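Local coordinates for fatty acid/retinol binding protein protein 7, isoform A, confirmed BY transcript evidence (Caenorhabditis elegans, PDB 2W9Y) that probably binds and carries small lipids such as fatty acids and retinoids, as a largely helical member of the nematode fatty-acid and retinol-binding family, at residues N14-S26 with L62-R76. Numbering follows the deposited sequence.
Sequences NFFPTEQLEFSSS and LGKRLATVLEGNKKR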
loop_
_atom_site.group_PDB
_atom_site.type_symbol
_atom_site.label_atom_id
_atom_site.label_comp_id
_atom_site.label_asym_id
_atom_site.label_seq_id
_atom_site.Cartn_x
_atom_site.Cartn_y
_atom_site.Cartn_z
ATOM N N ASN A 14 8.369 2.677 6.087
ATOM C CA ASN A 14 8.029 2.001 7.315
ATOM C C ASN A 14 6.672 1.317 7.350
ATOM O O ASN A 14 6.571 0.202 7.919
ATOM C CB ASN A 14 8.073 2.958 8.504
ATOM C CG ASN A 14 9.454 3.290 8.963
ATOM O OD1 ASN A 14 10.438 2.760 8.453
ATOM N ND2 ASN A 14 9.552 4.229 9.907
ATOM N N PHE A 15 5.636 1.942 6.752
ATOM C CA PHE A 15 4.263 1.441 6.798
ATOM C C PHE A 15 3.877 0.455 5.655
ATOM O O PHE A 15 2.780 -0.084 5.663
ATOM C CB PHE A 15 3.260 2.627 6.760
ATOM C CG PHE A 15 3.267 3.397 8.006
ATOM C CD1 PHE A 15 2.722 2.848 9.169
ATOM C CD2 PHE A 15 3.881 4.624 8.071
ATOM C CE1 PHE A 15 2.782 3.546 10.386
ATOM C CE2 PHE A 15 3.878 5.365 9.262
ATOM C CZ PHE A 15 3.351 4.834 10.406
ATOM N N PHE A 16 4.744 0.264 4.662
ATOM C CA PHE A 16 4.382 -0.543 3.487
ATOM C C PHE A 16 4.284 -2.050 3.863
ATOM O O PHE A 16 5.235 -2.582 4.399
ATOM C CB PHE A 16 5.442 -0.390 2.337
ATOM C CG PHE A 16 5.063 0.658 1.309
ATOM C CD1 PHE A 16 4.936 2.028 1.651
ATOM C CD2 PHE A 16 4.764 0.276 0.023
ATOM C CE1 PHE A 16 4.538 2.965 0.698
ATOM C CE2 PHE A 16 4.393 1.191 -0.933
ATOM C CZ PHE A 16 4.267 2.540 -0.603
ATOM N N PRO A 17 3.137 -2.694 3.609
ATOM C CA PRO A 17 3.164 -4.188 3.716
ATOM C C PRO A 17 4.130 -4.804 2.721
ATOM O O PRO A 17 4.407 -4.223 1.672
ATOM C CB PRO A 17 1.737 -4.606 3.368
ATOM C CG PRO A 17 0.856 -3.331 3.696
ATOM C CD PRO A 17 1.766 -2.192 3.254
ATOM N N THR A 18 4.662 -5.969 3.073
ATOM C CA THR A 18 5.615 -6.723 2.240
ATOM C C THR A 18 5.087 -6.941 0.837
ATOM O O THR A 18 5.848 -6.726 -0.183
ATOM C CB THR A 18 6.058 -8.042 2.914
ATOM O OG1 THR A 18 6.848 -7.679 4.080
ATOM C CG2 THR A 18 7.001 -8.841 1.948
ATOM N N GLU A 19 3.794 -7.279 0.763
ATOM C CA GLU A 19 3.236 -7.589 -0.528
ATOM C C GLU A 19 3.230 -6.364 -1.484
ATOM O O GLU A 19 3.502 -6.538 -2.677
ATOM C CB GLU A 19 1.855 -8.242 -0.426
ATOM C CG GLU A 19 0.818 -7.436 0.447
ATOM C CD GLU A 19 0.792 -7.864 1.933
ATOM O OE1 GLU A 19 -0.324 -7.792 2.571
ATOM O OE2 GLU A 19 1.860 -8.243 2.487
ATOM N N GLN A 20 2.972 -5.154 -0.979
ATOM C CA GLN A 20 3.078 -3.955 -1.834
ATOM C C GLN A 20 4.504 -3.776 -2.330
ATOM O O GLN A 20 4.681 -3.447 -3.488
ATOM C CB GLN A 20 2.611 -2.651 -1.141
ATOM C CG GLN A 20 1.121 -2.229 -1.444
ATOM C CD GLN A 20 0.121 -2.937 -0.509
ATOM O OE1 GLN A 20 0.475 -3.809 0.285
ATOM N NE2 GLN A 20 -1.124 -2.564 -0.617
ATOM N N LEU A 21 5.501 -3.956 -1.447
ATOM C CA LEU A 21 6.893 -3.733 -1.832
ATOM C C LEU A 21 7.343 -4.782 -2.821
ATOM O O LEU A 21 8.054 -4.438 -3.789
ATOM C CB LEU A 21 7.810 -3.764 -0.594
ATOM C CG LEU A 21 7.648 -2.566 0.339
ATOM C CD1 LEU A 21 8.432 -2.699 1.708
ATOM C CD2 LEU A 21 8.118 -1.278 -0.336
ATOM N N GLU A 22 6.935 -6.035 -2.619
ATOM C CA GLU A 22 7.352 -7.117 -3.524
ATOM C C GLU A 22 6.705 -6.887 -4.845
ATOM O O GLU A 22 7.367 -7.097 -5.893
ATOM C CB GLU A 22 6.941 -8.525 -2.998
ATOM C CG GLU A 22 7.833 -9.011 -1.804
ATOM C CD GLU A 22 7.358 -10.332 -1.174
ATOM O OE1 GLU A 22 6.190 -10.738 -1.350
ATOM O OE2 GLU A 22 8.149 -10.974 -0.473
ATOM N N PHE A 23 5.450 -6.416 -4.829
ATOM C CA PHE A 23 4.784 -6.099 -6.116
ATOM C C PHE A 23 5.560 -4.988 -6.832
ATOM O O PHE A 23 5.828 -5.070 -8.043
ATOM C CB PHE A 23 3.312 -5.687 -5.885
ATOM C CG PHE A 23 2.616 -5.193 -7.113
ATOM C CD1 PHE A 23 2.176 -6.062 -8.093
ATOM C CD2 PHE A 23 2.399 -3.827 -7.288
ATOM C CE1 PHE A 23 1.542 -5.587 -9.201
ATOM C CE2 PHE A 23 1.759 -3.356 -8.395
ATOM C CZ PHE A 23 1.332 -4.228 -9.330
ATOM N N SER A 24 5.913 -3.935 -6.117
ATOM C CA SER A 24 6.611 -2.756 -6.754
ATOM C C SER A 24 7.963 -3.156 -7.326
ATOM O O SER A 24 8.319 -2.717 -8.406
ATOM C CB SER A 24 6.866 -1.617 -5.798
ATOM O OG SER A 24 5.661 -1.155 -5.270
ATOM N N SER A 25 8.699 -3.990 -6.596
ATOM C CA SER A 25 9.975 -4.531 -7.076
ATOM C C SER A 25 9.859 -5.345 -8.344
ATOM O O SER A 25 10.791 -5.382 -9.176
ATOM C CB SER A 25 10.555 -5.472 -6.012
ATOM O OG SER A 25 11.138 -4.708 -4.990
ATOM N N SER A 26 8.730 -6.008 -8.488
ATOM C CA SER A 26 8.519 -6.930 -9.568
ATOM C C SER A 26 8.234 -6.200 -10.875
ATOM O O SER A 26 8.383 -6.819 -11.933
ATOM C CB SER A 26 7.378 -7.909 -9.249
ATOM O OG SER A 26 6.089 -7.371 -9.575
ATOM N N LEU A 62 0.048 -8.776 -14.951
ATOM C CA LEU A 62 0.159 -7.676 -14.042
ATOM C C LEU A 62 -1.066 -7.568 -13.120
ATOM O O LEU A 62 -0.917 -7.324 -11.901
ATOM C CB LEU A 62 0.354 -6.362 -14.838
ATOM C CG LEU A 62 0.813 -5.140 -14.089
ATOM C CD1 LEU A 62 2.070 -5.507 -13.273
ATOM C CD2 LEU A 62 1.033 -3.955 -15.077
ATOM N N GLY A 63 -2.271 -7.700 -13.686
ATOM C CA GLY A 63 -3.504 -7.599 -12.883
ATOM C C GLY A 63 -3.634 -8.732 -11.857
ATOM O O GLY A 63 -4.120 -8.540 -10.734
ATOM N N LYS A 64 -3.212 -9.912 -12.254
ATOM C CA LYS A 64 -3.147 -11.057 -11.321
ATOM C C LYS A 64 -2.245 -10.709 -10.108
ATOM O O LYS A 64 -2.616 -10.948 -8.934
ATOM C CB LYS A 64 -2.627 -12.338 -12.034
ATOM C CG LYS A 64 -2.284 -13.458 -11.081
ATOM C CD LYS A 64 -1.532 -14.640 -11.713
ATOM C CE LYS A 64 -0.011 -14.393 -11.718
ATOM N NZ LYS A 64 0.498 -14.717 -10.337
ATOM N N ARG A 65 -1.054 -10.183 -10.400
ATOM C CA ARG A 65 -0.130 -9.778 -9.314
ATOM C C ARG A 65 -0.707 -8.646 -8.413
ATOM O O ARG A 65 -0.598 -8.703 -7.161
ATOM C CB ARG A 65 1.253 -9.404 -9.885
ATOM C CG ARG A 65 2.166 -10.564 -10.327
ATOM C CD ARG A 65 3.560 -9.903 -10.595
ATOM N NE ARG A 65 3.618 -9.722 -12.000
ATOM C CZ ARG A 65 4.267 -8.795 -12.668
ATOM N NH1 ARG A 65 4.972 -7.817 -12.089
ATOM N NH2 ARG A 65 4.185 -8.887 -13.977
ATOM N N LEU A 66 -1.382 -7.671 -9.022
ATOM C CA LEU A 66 -2.052 -6.638 -8.228
ATOM C C LEU A 66 -3.165 -7.278 -7.330
ATOM O O LEU A 66 -3.270 -6.971 -6.179
ATOM C CB LEU A 66 -2.616 -5.596 -9.209
ATOM C CG LEU A 66 -3.088 -4.332 -8.495
ATOM C CD1 LEU A 66 -2.064 -3.812 -7.483
ATOM C CD2 LEU A 66 -3.438 -3.268 -9.570
ATOM N N ALA A 67 -4.012 -8.157 -7.875
ATOM C CA ALA A 67 -5.038 -8.858 -7.086
ATOM C C ALA A 67 -4.442 -9.616 -5.903
ATOM O O ALA A 67 -5.059 -9.716 -4.838
ATOM C CB ALA A 67 -5.808 -9.842 -7.945
ATOM N N THR A 68 -3.252 -10.167 -6.105
ATOM C CA THR A 68 -2.561 -10.898 -5.022
ATOM C C THR A 68 -2.158 -9.966 -3.876
ATOM O O THR A 68 -2.232 -10.332 -2.683
ATOM C CB THR A 68 -1.307 -11.697 -5.622
ATOM O OG1 THR A 68 -1.804 -12.834 -6.344
ATOM C CG2 THR A 68 -0.416 -12.213 -4.516
ATOM N N VAL A 69 -1.789 -8.721 -4.210
ATOM C CA VAL A 69 -1.468 -7.759 -3.183
ATOM C C VAL A 69 -2.746 -7.514 -2.349
ATOM O O VAL A 69 -2.729 -7.581 -1.121
ATOM C CB VAL A 69 -1.016 -6.425 -3.769
ATOM C CG1 VAL A 69 -0.757 -5.427 -2.691
ATOM C CG2 VAL A 69 0.305 -6.592 -4.563
ATOM N N LEU A 70 -3.869 -7.281 -3.003
ATOM C CA LEU A 70 -5.094 -6.952 -2.272
ATOM C C LEU A 70 -5.573 -8.126 -1.427
ATOM O O LEU A 70 -6.048 -7.968 -0.310
ATOM C CB LEU A 70 -6.157 -6.494 -3.264
ATOM C CG LEU A 70 -6.067 -4.987 -3.672
ATOM C CD1 LEU A 70 -4.730 -4.603 -4.268
ATOM C CD2 LEU A 70 -7.203 -4.459 -4.615
ATOM N N GLU A 71 -5.409 -9.319 -1.931
ATOM C CA GLU A 71 -5.721 -10.556 -1.194
ATOM C C GLU A 71 -4.906 -10.653 0.094
ATOM O O GLU A 71 -5.421 -11.013 1.184
ATOM C CB GLU A 71 -5.454 -11.759 -2.131
ATOM C CG GLU A 71 -5.831 -13.143 -1.532
ATOM C CD GLU A 71 -7.329 -13.250 -1.245
ATOM O OE1 GLU A 71 -8.126 -12.512 -1.913
ATOM O OE2 GLU A 71 -7.699 -14.063 -0.354
ATOM N N GLY A 72 -3.628 -10.297 -0.036
ATOM C CA GLY A 72 -2.677 -10.283 1.048
ATOM C C GLY A 72 -3.025 -9.302 2.142
ATOM O O GLY A 72 -2.904 -9.617 3.354
ATOM N N ASN A 73 -3.458 -8.118 1.738
ATOM C CA ASN A 73 -3.768 -7.049 2.647
ATOM C C ASN A 73 -4.969 -7.499 3.537
ATOM O O ASN A 73 -5.090 -7.107 4.686
ATOM C CB ASN A 73 -4.164 -5.778 1.880
ATOM C CG ASN A 73 -3.019 -5.013 1.251
ATOM O OD1 ASN A 73 -3.291 -3.989 0.620
ATOM N ND2 ASN A 73 -1.765 -5.435 1.441
ATOM N N LYS A 74 -5.845 -8.346 2.989
ATOM C CA LYS A 74 -7.103 -8.665 3.708
ATOM C C LYS A 74 -6.832 -9.335 4.991
ATOM O O LYS A 74 -7.474 -9.001 6.008
ATOM C CB LYS A 74 -7.990 -9.602 2.859
ATOM C CG LYS A 74 -8.575 -8.944 1.639
ATOM C CD LYS A 74 -9.445 -9.969 0.831
ATOM C CE LYS A 74 -9.874 -9.375 -0.517
ATOM N NZ LYS A 74 -10.520 -10.434 -1.347
ATOM N N LYS A 75 -5.878 -10.257 4.972
ATOM C CA LYS A 75 -5.589 -11.107 6.124
ATOM C C LYS A 75 -5.234 -10.190 7.291
ATOM O O LYS A 75 -5.478 -10.519 8.452
ATOM C CB LYS A 75 -4.417 -12.053 5.797
ATOM C CG LYS A 75 -4.079 -12.934 6.956
ATOM C CD LYS A 75 -3.403 -14.259 6.588
ATOM C CE LYS A 75 -3.415 -15.173 7.821
ATOM N NZ LYS A 75 -4.612 -16.064 8.041
ATOM N N ARG A 76 -4.641 -9.043 6.978
ATOM C CA ARG A 76 -4.055 -8.195 8.020
ATOM C C ARG A 76 -5.173 -7.593 8.865
ATOM O O ARG A 76 -4.937 -7.065 9.917
ATOM C CB ARG A 76 -3.239 -7.063 7.369
ATOM C CG ARG A 76 -1.924 -7.617 6.682
ATOM C CD ARG A 76 -1.298 -6.597 5.805
ATOM N NE ARG A 76 -0.048 -7.165 5.173
ATOM C CZ ARG A 76 1.171 -7.135 5.732
ATOM N NH1 ARG A 76 1.427 -6.522 6.908
ATOM N NH2 ARG A 76 2.197 -7.697 5.072
#
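E19 and R76 join in a salt bridge at one end of the antiparallel packing of helix 18-26 on helix 60-75; the segment axes run 167° apart in direction and come within 9.0 Å. From CB, the E19 chain sets CG between backbone N and carbonyl carbon; this chi1 of 53° lays CG against V69 CG1 and N73 ND2, and the bend at chi2 then turns the carboxylate to R76. OE1 accepts a hydrogen bond from R76 NE, 2.7 Å away, while OE2 accepts from R76 NH2, a side-on grip with both oxygens met on their syn sides. N73 ND2 adds a second bond to OE1, on the anti side. P17 CB lies 3.4 Å above the centre of the R76 guanidinium, whose NH2 also forms a salt bridge with D137 and NH1 a hydrogen bond with N135. Replacing E19 by an alanine is likely to leave R76 without its carboxylate mate in this contact and N73 ND2 with one acceptor fewer.

Next to this charged cluster, the amides of Q20 and N73 pair almost coplanar. N73 ND2 donates to Q20 OE1 in a nearly straight bond of 3.0 Å, and Q20 NE2 returns one to N73 OD1, each acceptor using an in-plane lone pair. V69 CG1 packs against Q20 CD, 3.4 Å away. Farther along, F23 is a knob among L62, R65, L66 and V69; L66 CD1 makes a CH-pi contact over one ring face, 4.2 Å from the centroid. S26 OG closes this end, accepting from R65 NH1 and donating to F23 O, while R65 NH2 forms a salt bridge with E31.

Within the helical Gp-FAR-1 family fold, this antiparallel pair links helix 82-104, touched by F15 and S24, to helices 51-58 and 32-39, reached by L62.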